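Local coordinates for protein gluconate kinase (Lactobacillus acidophilus, PDB 3LL3) that probably uses ATP to phosphorylate a sugar or sugar acid such as gluconate, and binds D-xylulose and ATP, at residues A[121-126]-A[191-196]; A[353-358]-A[483-488]; A[70-75]-A[440-445]. All coordinates share one frame; numbering follows the deposited sequence. Where two conformers were deposited one is given.

Contact 1. Residues A[121-126]-A[191-196]; sequences YRKTGM and QELLDI
Lys123 and Leu193 mark the closest backbone approach, with their CA atoms 9.0 Å apart, where the last turn of helix 116-124 faces the first turn of helix 191-197 in the N-terminal domain of this FGGY kinase. At that spacing the helices meet through side chains alone. Lys123 runs alongside Leu193 in the opposite direction, its CD lying 3.9 Å from Leu193 CG. The side chains of Lys123 and Glu192 cross at about a right angle, and the bend at chi4 (-67°) turns NZ to the carboxylate. The result is a salt bridge, Lys123 NZ to Glu192 OE1 at 2.8 Å, in which the ammonium stands 56° out of the carboxylate plane. Asp190, just ahead of the helix, forms a second salt bridge to the same NZ through OD1, while its OD2 accepts from the backbone N of Leu193. The other glutamate oxygen, OE2, is held by Gln119, so both carboxylate oxygens are tied to helix 116-124. Thr124 divides its roles: OG1 is hydrogen-bonded back to Ile120 O within its own helix, and the methyl points to Leu193. That CG2 meets Leu193 CD1 tip to tip at 3.6 Å.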
ATOM      1  N   TYR A 121      -6.039 -18.765  27.384  1.00 25.36           N
ATOM      2  CA  TYR A 121      -7.215 -18.409  26.588  1.00 26.78           C
ATOM      3  C   TYR A 121      -8.369 -19.409  26.743  1.00 24.59           C
ATOM      4  O   TYR A 121      -9.503 -19.027  26.970  1.00 27.42           O
ATOM      5  CB  TYR A 121      -6.862 -18.239  25.108  1.00 23.88           C
ATOM      6  CG  TYR A 121      -8.074 -17.844  24.312  1.00 27.15           C
ATOM      7  CD1 TYR A 121      -8.597 -16.560  24.411  1.00 25.32           C
ATOM      8  CD2 TYR A 121      -8.720 -18.758  23.488  1.00 26.40           C
ATOM      9  CE1 TYR A 121      -9.740 -16.193  23.703  1.00 26.46           C
ATOM     10  CE2 TYR A 121      -9.847 -18.406  22.769  1.00 28.73           C
ATOM     11  CZ  TYR A 121     -10.354 -17.125  22.883  1.00 28.36           C
ATOM     12  OH  TYR A 121     -11.475 -16.779  22.173  1.00 26.79           O
ATOM     13  N   ARG A 122      -8.060 -20.688  26.566  1.00 28.24           N
ATOM     14  CA  ARG A 122      -9.060 -21.729  26.753  0.55 28.31           C
ATOM     15  C   ARG A 122      -9.663 -21.674  28.159  1.00 27.94           C
ATOM     16  O   ARG A 122     -10.855 -21.907  28.303  1.00 28.50           O
ATOM     17  CB  ARG A 122      -8.473 -23.116  26.471  0.55 30.27           C
ATOM     18  CG  ARG A 122      -8.789 -23.699  25.105  0.55 29.94           C
ATOM     19  CD  ARG A 122      -8.106 -25.055  24.913  0.55 29.68           C
ATOM     20  NE  ARG A 122      -6.873 -24.905  24.148  0.55 32.81           N
ATOM     21  CZ  ARG A 122      -5.654 -25.114  24.626  0.55 31.14           C
ATOM     22  NH1 ARG A 122      -4.606 -24.934  23.842  0.55 32.67           N
ATOM     23  NH2 ARG A 122      -5.480 -25.517  25.874  0.55 31.35           N
ATOM     24  N   LYS A 123      -8.872 -21.334  29.180  1.00 26.51           N
ATOM     25  CA  LYS A 123      -9.370 -21.280  30.562  1.00 28.30           C
ATOM     26  C   LYS A 123     -10.164 -20.029  30.908  1.00 26.61           C
ATOM     27  O   LYS A 123     -11.118 -20.094  31.690  1.00 24.83           O
ATOM     28  CB  LYS A 123      -8.222 -21.378  31.571  1.00 26.38           C
ATOM     29  CG  LYS A 123      -7.731 -22.787  31.864  1.00 28.83           C
ATOM     30  CD  LYS A 123      -6.402 -22.727  32.608  1.00 29.10           C
ATOM     31  CE  LYS A 123      -5.870 -24.116  32.892  1.00 33.05           C
ATOM     32  NZ  LYS A 123      -6.751 -24.825  33.860  1.00 36.71           N
ATOM     33  N   THR A 124      -9.748 -18.887  30.369  1.00 24.32           N
ATOM     34  CA  THR A 124     -10.214 -17.609  30.916  1.00 25.09           C
ATOM     35  C   THR A 124     -10.812 -16.650  29.889  1.00 24.99           C
ATOM     36  O   THR A 124     -11.339 -15.612  30.259  1.00 25.59           O
ATOM     37  CB  THR A 124      -9.082 -16.860  31.655  1.00 24.74           C
ATOM     38  OG1 THR A 124      -8.138 -16.348  30.698  1.00 23.30           O
ATOM     39  CG2 THR A 124      -8.360 -17.784  32.664  1.00 24.07           C
ATOM     40  N   GLY A 125     -10.714 -16.985  28.607  1.00 25.31           N
ATOM     41  CA  GLY A 125     -11.228 -16.113  27.565  1.00 25.36           C
ATOM     42  C   GLY A 125     -10.314 -14.941  27.259  1.00 24.18           C
ATOM     43  O   GLY A 125     -10.690 -14.045  26.500  1.00 23.02           O
HETATM   44  N   MSE A 126      -9.133 -14.933  27.870  1.00 23.06           N
HETATM   45  CA  MSE A 126      -8.164 -13.859  27.670  1.00 25.00           C
HETATM   46  C   MSE A 126      -7.292 -14.070  26.430  1.00 26.78           C
HETATM   47  O   MSE A 126      -6.538 -15.042  26.353  1.00 25.21           O
HETATM   48  CB  MSE A 126      -7.275 -13.690  28.909  1.00 23.97           C
HETATM   49  CG  MSE A 126      -6.143 -12.693  28.712  1.00 26.36           C
HETATM   50 SE   MSE A 126      -6.874 -10.880  28.321  1.00 40.72          SE
HETATM   51  CE  MSE A 126      -5.252 -10.018  27.652  1.00 33.66           C
ATOM     52  N   GLN A 191      -7.432 -22.369  39.756  1.00 30.12           N
ATOM     53  CA  GLN A 191      -6.416 -22.841  40.714  1.00 30.86           C
ATOM     54  C   GLN A 191      -5.068 -23.175  40.078  1.00 31.67           C
ATOM     55  O   GLN A 191      -4.007 -22.849  40.623  1.00 32.35           O
ATOM     56  CB  GLN A 191      -6.894 -24.053  41.505  1.00 32.83           C
ATOM     57  CG  GLN A 191      -5.914 -24.416  42.649  1.00 33.87           C
ATOM     58  CD  GLN A 191      -5.864 -23.331  43.715  1.00 35.41           C
ATOM     59  OE1 GLN A 191      -4.806 -22.771  44.008  1.00 35.93           O
ATOM     60  NE2 GLN A 191      -7.017 -23.014  44.283  1.00 35.88           N
ATOM     61  N   GLU A 192      -5.119 -23.861  38.944  1.00 31.27           N
ATOM     62  CA  GLU A 192      -3.930 -24.166  38.165  1.00 32.40           C
ATOM     63  C   GLU A 192      -3.135 -22.903  37.806  1.00 31.34           C
ATOM     64  O   GLU A 192      -1.915 -22.867  37.946  1.00 28.83           O
ATOM     65  CB  GLU A 192      -4.337 -24.934  36.907  1.00 33.67           C
ATOM     66  CG  GLU A 192      -3.199 -25.501  36.118  1.00 40.70           C
ATOM     67  CD  GLU A 192      -3.667 -26.404  34.974  1.00 44.13           C
ATOM     68  OE1 GLU A 192      -4.889 -26.692  34.879  1.00 41.70           O
ATOM     69  OE2 GLU A 192      -2.800 -26.831  34.182  1.00 46.11           O
ATOM     70  N   LEU A 193      -3.821 -21.860  37.342  1.00 30.54           N
ATOM     71  CA  LEU A 193      -3.130 -20.612  37.001  1.00 29.46           C
ATOM     72  C   LEU A 193      -2.558 -19.898  38.248  1.00 29.85           C
ATOM     73  O   LEU A 193      -1.465 -19.322  38.203  1.00 28.08           O
ATOM     74  CB  LEU A 193      -4.056 -19.675  36.197  1.00 29.30           C
ATOM     75  CG  LEU A 193      -4.445 -20.123  34.782  1.00 29.10           C
ATOM     76  CD1 LEU A 193      -5.405 -19.136  34.119  1.00 25.21           C
ATOM     77  CD2 LEU A 193      -3.199 -20.363  33.884  1.00 25.46           C
ATOM     78  N   LEU A 194      -3.298 -19.927  39.356  1.00 28.87           N
ATOM     79  CA  LEU A 194      -2.809 -19.357  40.607  1.00 30.35           C
ATOM     80  C   LEU A 194      -1.522 -20.075  41.043  1.00 30.82           C
ATOM     81  O   LEU A 194      -0.559 -19.447  41.489  1.00 29.53           O
ATOM     82  CB  LEU A 194      -3.860 -19.485  41.713  1.00 28.93           C
ATOM     83  CG  LEU A 194      -5.116 -18.615  41.661  1.00 30.87           C
ATOM     84  CD1 LEU A 194      -6.076 -19.027  42.765  1.00 30.51           C
ATOM     85  CD2 LEU A 194      -4.751 -17.147  41.772  1.00 29.49           C
ATOM     86  N   ASP A 195      -1.509 -21.393  40.896  1.00 28.73           N
ATOM     87  CA  ASP A 195      -0.333 -22.171  41.306  1.00 30.59           C
ATOM     88  C   ASP A 195       0.905 -21.820  40.480  1.00 31.84           C
ATOM     89  O   ASP A 195       2.003 -21.679  41.024  1.00 31.01           O
ATOM     90  CB  ASP A 195      -0.642 -23.661  41.287  1.00 29.59           C
ATOM     91  CG  ASP A 195      -1.572 -24.067  42.429  1.00 33.30           C
ATOM     92  OD1 ASP A 195      -1.731 -23.276  43.385  1.00 33.30           O
ATOM     93  OD2 ASP A 195      -2.165 -25.158  42.370  1.00 33.13           O
ATOM     94  N   ILE A 196       0.713 -21.624  39.178  1.00 31.92           N
ATOM     95  CA  ILE A 196       1.795 -21.213  38.283  1.00 30.74           C
ATOM     96  C   ILE A 196       2.284 -19.798  38.628  1.00 33.08           C
ATOM     97  O   ILE A 196       3.483 -19.507  38.570  1.00 34.33           O
ATOM     98  CB  ILE A 196       1.355 -21.281  36.808  1.00 31.75           C
ATOM     99  CG1 ILE A 196       1.104 -22.737  36.401  1.00 33.83           C
ATOM    100  CG2 ILE A 196       2.412 -20.660  35.901  1.00 30.39           C
ATOM    101  CD1 ILE A 196       0.257 -22.880  35.153  1.00 35.21           C
TER

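Contact 2. Residues A[353-358]-A[483-488]; sequences RGSFVG and NALAAS
Leu485 is the residue that reaches strand 354-359, touching Ser355 and Val357 from the C-terminal part of the long helix 465-485. The nearest backbone points are the CA atoms of Ser355 and Leu485, 9.2 Å apart, a gap bridged by the leucine side chain. Taken in order, segment 483-488 begins with Asn483, whose carbonyl receives a weak bond from Ala486 N. Ala484 faces the dimer interface and packs on Ser488 of the second subunit. Leu485 then directs its side chain at the strand, with CG anti to its own carbonyl carbon (chi1 -71°), and one branch does all the touching. Leu485 CD1 lies 3.7 Å from Ser355 OG, and the same methyl is 4.2 Å from Val357 CG2, with the leucine and valine side chains passing in opposite directions. Because Ser355 and Val357 are two residues apart, they emerge on one face of the strand; Phe356 between them goes to the other face, against Phe336 and helix 365-388. Farther on, Ser488 N is bonded to Leu485 O at 2.9 Å. The strand pairs with 335-337 on one edge and continues antiparallel into the equivalent strand of the second subunit, where Ser355 and Val357 pack reciprocally on Val357 and Ser355 of that chain. A methyl meeting a hydroxyl oxygen and another methyl, with 76 Å² buried in all, implies van der Waals attachment without directional bonding: the backbone bonds of the sheet supply the directionality, and the leucine packs helix 465-485 against a sheet that runs on into the second subunit.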
ATOM      1  N   ARG A 353       1.663  -3.381  10.079  1.00 25.31           N
ATOM      2  CA  ARG A 353       1.721  -2.009   9.610  1.00 25.61           C
ATOM      3  C   ARG A 353       0.650  -1.812   8.533  1.00 22.16           C
ATOM      4  O   ARG A 353       0.062  -2.775   8.073  1.00 24.77           O
ATOM      5  CB  ARG A 353       3.122  -1.691   9.090  1.00 25.49           C
ATOM      6  CG  ARG A 353       4.156  -1.565  10.211  1.00 30.20           C
ATOM      7  CD  ARG A 353       5.551  -1.587   9.638  1.00 37.36           C
ATOM      8  NE  ARG A 353       6.396  -0.561  10.234  1.00 41.05           N
ATOM      9  CZ  ARG A 353       7.295  -0.794  11.180  1.00 42.11           C
ATOM     10  NH1 ARG A 353       7.469  -2.026  11.636  1.00 47.86           N
ATOM     11  NH2 ARG A 353       8.021   0.201  11.668  1.00 42.37           N
ATOM     12  N   GLY A 354       0.386  -0.574   8.152  1.00 21.44           N
ATOM     13  CA  GLY A 354      -0.659  -0.297   7.174  1.00 22.72           C
ATOM     14  C   GLY A 354      -0.180  -0.385   5.728  1.00 22.38           C
ATOM     15  O   GLY A 354       1.023  -0.280   5.486  1.00 22.37           O
ATOM     16  N   SER A 355      -1.108  -0.580   4.785  1.00 20.29           N
ATOM     17  CA  SER A 355      -0.783  -0.670   3.357  1.00 21.20           C
ATOM     18  C   SER A 355      -1.912  -0.100   2.490  1.00 21.27           C
ATOM     19  O   SER A 355      -3.091  -0.228   2.840  1.00 19.57           O
ATOM     20  CB  SER A 355      -0.567  -2.134   2.932  1.00 20.60           C
ATOM     21  OG  SER A 355       0.455  -2.760   3.693  1.00 24.52           O
ATOM     22  N   PHE A 356      -1.550   0.524   1.369  1.00 18.62           N
ATOM     23  CA  PHE A 356      -2.477   0.723   0.261  1.00 21.60           C
ATOM     24  C   PHE A 356      -2.089  -0.295  -0.782  1.00 22.57           C
ATOM     25  O   PHE A 356      -0.953  -0.270  -1.238  1.00 23.96           O
ATOM     26  CB  PHE A 356      -2.318   2.111  -0.380  1.00 21.01           C
ATOM     27  CG  PHE A 356      -2.928   3.241   0.416  1.00 21.90           C
ATOM     28  CD1 PHE A 356      -4.282   3.538   0.299  1.00 21.18           C
ATOM     29  CD2 PHE A 356      -2.139   4.024   1.249  1.00 20.43           C
ATOM     30  CE1 PHE A 356      -4.847   4.592   1.009  1.00 22.43           C
ATOM     31  CE2 PHE A 356      -2.693   5.081   1.979  1.00 21.92           C
ATOM     32  CZ  PHE A 356      -4.050   5.357   1.875  1.00 23.14           C
ATOM     33  N   VAL A 357      -3.003  -1.165  -1.195  1.00 21.11           N
ATOM     34  CA  VAL A 357      -2.690  -2.113  -2.275  1.00 21.95           C
ATOM     35  C   VAL A 357      -3.717  -2.077  -3.408  1.00 25.44           C
ATOM     36  O   VAL A 357      -4.921  -2.159  -3.165  1.00 23.34           O
ATOM     37  CB  VAL A 357      -2.538  -3.574  -1.755  1.00 23.48           C
ATOM     38  CG1 VAL A 357      -2.187  -4.539  -2.910  1.00 24.01           C
ATOM     39  CG2 VAL A 357      -1.487  -3.655  -0.657  1.00 22.83           C
ATOM     40  N   GLY A 358      -3.237  -1.966  -4.649  1.00 25.89           N
ATOM     41  CA  GLY A 358      -4.112  -1.950  -5.810  1.00 26.08           C
ATOM     42  C   GLY A 358      -4.136  -0.640  -6.580  1.00 25.24           C
ATOM     43  O   GLY A 358      -5.099  -0.337  -7.261  1.00 27.33           O
ATOM     44  N   ASN A 483      -4.279 -11.444   3.923  1.00 25.63           N
ATOM     45  CA  ASN A 483      -3.656 -12.755   3.978  1.00 27.61           C
ATOM     46  C   ASN A 483      -2.281 -12.745   3.319  1.00 27.59           C
ATOM     47  O   ASN A 483      -1.338 -13.355   3.818  1.00 27.42           O
ATOM     48  CB  ASN A 483      -4.545 -13.816   3.317  1.00 29.02           C
ATOM     49  CG  ASN A 483      -5.821 -14.105   4.113  1.00 29.91           C
ATOM     50  OD1 ASN A 483      -5.950 -13.730   5.287  1.00 27.63           O
ATOM     51  ND2 ASN A 483      -6.773 -14.774   3.466  1.00 32.18           N
ATOM     52  N   ALA A 484      -2.174 -12.062   2.185  1.00 26.92           N
ATOM     53  CA  ALA A 484      -0.934 -12.099   1.401  1.00 28.46           C
ATOM     54  C   ALA A 484       0.210 -11.473   2.181  1.00 26.72           C
ATOM     55  O   ALA A 484       1.353 -11.910   2.089  1.00 27.34           O
ATOM     56  CB  ALA A 484      -1.116 -11.389   0.065  1.00 24.72           C
ATOM     57  N   LEU A 485      -0.116 -10.456   2.970  1.00 26.75           N
ATOM     58  CA  LEU A 485       0.886  -9.697   3.711  1.00 26.59           C
ATOM     59  C   LEU A 485       1.047 -10.121   5.173  1.00 26.56           C
ATOM     60  O   LEU A 485       1.950  -9.647   5.841  1.00 25.68           O
ATOM     61  CB  LEU A 485       0.577  -8.192   3.641  1.00 24.69           C
ATOM     62  CG  LEU A 485       0.806  -7.557   2.260  1.00 25.58           C
ATOM     63  CD1 LEU A 485       0.204  -6.169   2.216  1.00 25.07           C
ATOM     64  CD2 LEU A 485       2.308  -7.524   1.947  1.00 23.79           C
ATOM     65  N   ALA A 486       0.169 -10.988   5.664  1.00 25.28           N
ATOM     66  CA  ALA A 486       0.152 -11.332   7.094  1.00 27.00           C
ATOM     67  C   ALA A 486       1.528 -11.755   7.640  1.00 27.75           C
ATOM     68  O   ALA A 486       1.913 -11.371   8.736  1.00 26.95           O
ATOM     69  CB  ALA A 486      -0.897 -12.405   7.381  1.00 28.40           C
ATOM     70  N   ALA A 487       2.285 -12.519   6.866  1.00 27.67           N
ATOM     71  CA  ALA A 487       3.578 -12.991   7.353  1.00 30.78           C
ATOM     72  C   ALA A 487       4.750 -12.050   7.036  1.00 30.72           C
ATOM     73  O   ALA A 487       5.904 -12.397   7.270  1.00 30.83           O
ATOM     74  CB  ALA A 487       3.864 -14.406   6.834  1.00 30.09           C
ATOM     75  N   SER A 488       4.462 -10.851   6.539  1.00 27.95           N
ATOM     76  CA  SER A 488       5.538  -9.986   6.055  1.00 29.95           C
ATOM     77  C   SER A 488       5.941  -8.823   6.972  1.00 32.77           C
ATOM     78  O   SER A 488       6.860  -8.073   6.647  1.00 36.27           O
ATOM     79  CB  SER A 488       5.209  -9.475   4.641  1.00 32.87           C
ATOM     80  OG  SER A 488       5.114 -10.561   3.723  1.00 34.14           O
TER

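Contact 3. Residues A[70-75]-A[440-445]; sequences KIAAIS and QALGLN
Leu442 projects from the end of helix 429-441 onto Ala72 and Ala73 of strand 70-78, a central strand of the N-terminal sheet in the actin-like ATPase fold. The backbones come nearest at Ala73 and Leu442, whose CA atoms are 8.2 Å apart. The leucine sits at a Schellman motif: Gly443, with positive phi, ends the helix and its N bonds back to Gln440 O at 3.0 Å. From there the side chain can be followed outward. Leu442 CB is still remote, 6.0 Å from Ala72 CB and about as far from Ala73 CB. CG lies anti to the carbonyl carbon (chi1 -61°) and closes to 4.6 Å from Ala73 CB. CD2 stays 4.6 Å from Ala73 CB, farther than CD1, so CD1 makes the contact. Two successive alanines can both face this methyl because Ala72 adopts helical backbone angles (-74°/-31°), breaking the usual alternation of a strand. Around them, Leu442 also packs on Ile6 and Lys232 of the two flanking strands, and Ala73 reaches Ala438 one helix turn earlier. A hydrogen bond from Ser75 OG to Ala434 O ties the same helix farther along the strand. The leucine tip finishes in the notch between the two methyls, its CD1 4.0 Å from Ala72 CB and 4.2 Å from Ala73 CB.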
ATOM      1  N   LYS A  70     -29.554  14.744  48.037  1.00 39.85           N
ATOM      2  CA  LYS A  70     -28.820  13.601  48.499  1.00 38.86           C
ATOM      3  C   LYS A  70     -28.254  12.791  47.337  1.00 37.73           C
ATOM      4  O   LYS A  70     -28.920  12.557  46.376  1.00 33.30           O
ATOM      5  CB  LYS A  70     -29.741  12.724  49.342  1.00 41.23           C
ATOM      6  CG  LYS A  70     -30.009  13.218  50.733  1.00 44.46           C
ATOM      7  CD  LYS A  70     -31.375  12.800  51.198  1.00 49.95           C
ATOM      8  CE  LYS A  70     -31.337  12.066  52.502  1.00 58.17           C
ATOM      9  NZ  LYS A  70     -32.499  12.397  53.430  1.00 56.48           N
ATOM     10  N   ILE A  71     -27.016  12.363  47.470  1.00 36.47           N
ATOM     11  CA  ILE A  71     -26.449  11.384  46.562  1.00 31.55           C
ATOM     12  C   ILE A  71     -26.784  10.001  47.102  1.00 30.58           C
ATOM     13  O   ILE A  71     -26.226   9.570  48.107  1.00 31.45           O
ATOM     14  CB  ILE A  71     -24.930  11.548  46.434  1.00 32.25           C
ATOM     15  CG1 ILE A  71     -24.576  12.987  46.037  1.00 34.52           C
ATOM     16  CG2 ILE A  71     -24.369  10.556  45.429  1.00 30.21           C
ATOM     17  CD1 ILE A  71     -25.309  13.496  44.780  1.00 34.99           C
ATOM     18  N   ALA A  72     -27.709   9.313  46.444  1.00 29.62           N
ATOM     19  CA  ALA A  72     -28.148   7.998  46.894  1.00 27.89           C
ATOM     20  C   ALA A  72     -27.103   6.915  46.623  1.00 29.46           C
ATOM     21  O   ALA A  72     -26.985   5.949  47.374  1.00 31.08           O
ATOM     22  CB  ALA A  72     -29.483   7.634  46.255  1.00 28.90           C
ATOM     23  N   ALA A  73     -26.328   7.077  45.555  1.00 27.69           N
ATOM     24  CA  ALA A  73     -25.361   6.054  45.210  1.00 26.44           C
ATOM     25  C   ALA A  73     -24.309   6.598  44.255  1.00 27.55           C
ATOM     26  O   ALA A  73     -24.581   7.520  43.488  1.00 26.78           O
ATOM     27  CB  ALA A  73     -26.069   4.854  44.615  1.00 27.59           C
ATOM     28  N   ILE A  74     -23.101   6.045  44.334  1.00 24.16           N
ATOM     29  CA  ILE A  74     -22.042   6.338  43.380  1.00 24.31           C
ATOM     30  C   ILE A  74     -21.623   5.006  42.753  1.00 26.04           C
ATOM     31  O   ILE A  74     -21.206   4.084  43.459  1.00 25.95           O
ATOM     32  CB  ILE A  74     -20.841   6.992  44.058  1.00 25.04           C
ATOM     33  CG1 ILE A  74     -21.270   8.274  44.772  1.00 25.74           C
ATOM     34  CG2 ILE A  74     -19.740   7.297  43.062  1.00 23.53           C
ATOM     35  CD1 ILE A  74     -20.174   8.832  45.669  1.00 28.90           C
ATOM     36  N   SER A  75     -21.756   4.907  41.432  1.00 26.25           N
ATOM     37  CA  SER A  75     -21.456   3.675  40.721  1.00 23.58           C
ATOM     38  C   SER A  75     -20.271   3.867  39.771  1.00 27.11           C
ATOM     39  O   SER A  75     -19.937   4.998  39.387  1.00 24.96           O
ATOM     40  CB  SER A  75     -22.698   3.203  39.960  1.00 23.82           C
ATOM     41  OG  SER A  75     -22.513   1.895  39.444  1.00 24.98           O
ATOM     42  N   GLN A 440     -30.643  -0.510  39.851  1.00 27.52           N
ATOM     43  CA  GLN A 440     -30.938  -1.882  40.254  1.00 30.18           C
ATOM     44  C   GLN A 440     -30.673  -2.105  41.751  1.00 29.92           C
ATOM     45  O   GLN A 440     -31.513  -2.651  42.469  1.00 31.63           O
ATOM     46  CB  GLN A 440     -30.130  -2.882  39.426  1.00 26.96           C
ATOM     47  CG  GLN A 440     -30.628  -3.051  37.988  1.00 30.85           C
ATOM     48  CD  GLN A 440     -29.846  -4.116  37.250  1.00 28.26           C
ATOM     49  OE1 GLN A 440     -28.615  -4.070  37.202  1.00 29.14           O
ATOM     50  NE2 GLN A 440     -30.553  -5.092  36.691  1.00 29.05           N
ATOM     51  N   ALA A 441     -29.508  -1.685  42.224  1.00 30.23           N
ATOM     52  CA  ALA A 441     -29.161  -1.882  43.640  1.00 29.22           C
ATOM     53  C   ALA A 441     -30.184  -1.205  44.557  1.00 32.90           C
ATOM     54  O   ALA A 441     -30.545  -1.743  45.602  1.00 32.54           O
ATOM     55  CB  ALA A 441     -27.771  -1.358  43.912  1.00 27.86           C
ATOM     56  N   LEU A 442     -30.669  -0.035  44.143  1.00 33.00           N
ATOM     57  CA  LEU A 442     -31.627   0.742  44.931  1.00 31.74           C
ATOM     58  C   LEU A 442     -33.065   0.262  44.784  1.00 33.48           C
ATOM     59  O   LEU A 442     -33.964   0.832  45.398  1.00 33.57           O
ATOM     60  CB  LEU A 442     -31.566   2.223  44.556  1.00 29.21           C
ATOM     61  CG  LEU A 442     -30.230   2.929  44.777  1.00 33.16           C
ATOM     62  CD1 LEU A 442     -30.265   4.334  44.196  1.00 30.46           C
ATOM     63  CD2 LEU A 442     -29.866   2.951  46.261  1.00 33.33           C
ATOM     64  N   GLY A 443     -33.289  -0.761  43.964  1.00 31.88           N
ATOM     65  CA  GLY A 443     -34.631  -1.288  43.763  1.00 34.32           C
ATOM     66  C   GLY A 443     -35.524  -0.491  42.820  1.00 34.80           C
ATOM     67  O   GLY A 443     -36.714  -0.777  42.713  1.00 35.51           O
ATOM     68  N   LEU A 444     -34.955   0.487  42.118  1.00 31.20           N
ATOM     69  CA  LEU A 444     -35.707   1.319  41.180  1.00 32.03           C
ATOM     70  C   LEU A 444     -35.924   0.646  39.814  1.00 34.27           C
ATOM     71  O   LEU A 444     -36.842   1.009  39.071  1.00 35.73           O
ATOM     72  CB  LEU A 444     -35.013   2.664  40.993  1.00 32.09           C
ATOM     73  CG  LEU A 444     -34.886   3.522  42.252  1.00 35.84           C
ATOM     74  CD1 LEU A 444     -33.935   4.693  41.993  1.00 36.12           C
ATOM     75  CD2 LEU A 444     -36.264   4.017  42.678  1.00 34.92           C
ATOM     76  N   ASN A 445     -35.073  -0.325  39.491  1.00 30.77           N
ATOM     77  CA  ASN A 445     -35.253  -1.159  38.311  1.00 33.14           C
ATOM     78  C   ASN A 445     -34.901  -2.578  38.682  1.00 33.57           C
ATOM     79  O   ASN A 445     -34.077  -2.801  39.563  1.00 34.61           O
ATOM     80  CB  ASN A 445     -34.367  -0.680  37.147  1.00 29.32           C
ATOM     81  CG  ASN A 445     -34.850   0.627  36.551  1.00 33.05           C
ATOM     82  OD1 ASN A 445     -34.335   1.692  36.871  1.00 32.84           O
ATOM     83  ND2 ASN A 445     -35.865   0.553  35.694  1.00 33.11           N
TER

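The three contacts share no helix or strand and lie well apart: centres of contacts 1 and 2 are 34 Å apart, those of contacts 1 and 3 are 35 Å apart, and contacts 2 and 3, on opposite sides of the chain's centre, are separated by 50 Å. Along the chain, contact 1 is nested within the loop closed by contact 3 and ends before contact 2 opens, whereas contacts 2 and 3 interleave. Contact 1 joins helices inside the N-terminal family region, contact 3 brings the C-terminal part of the chain back onto the N-terminal sheet, and contact 2 places the last helix beside the subunit interface.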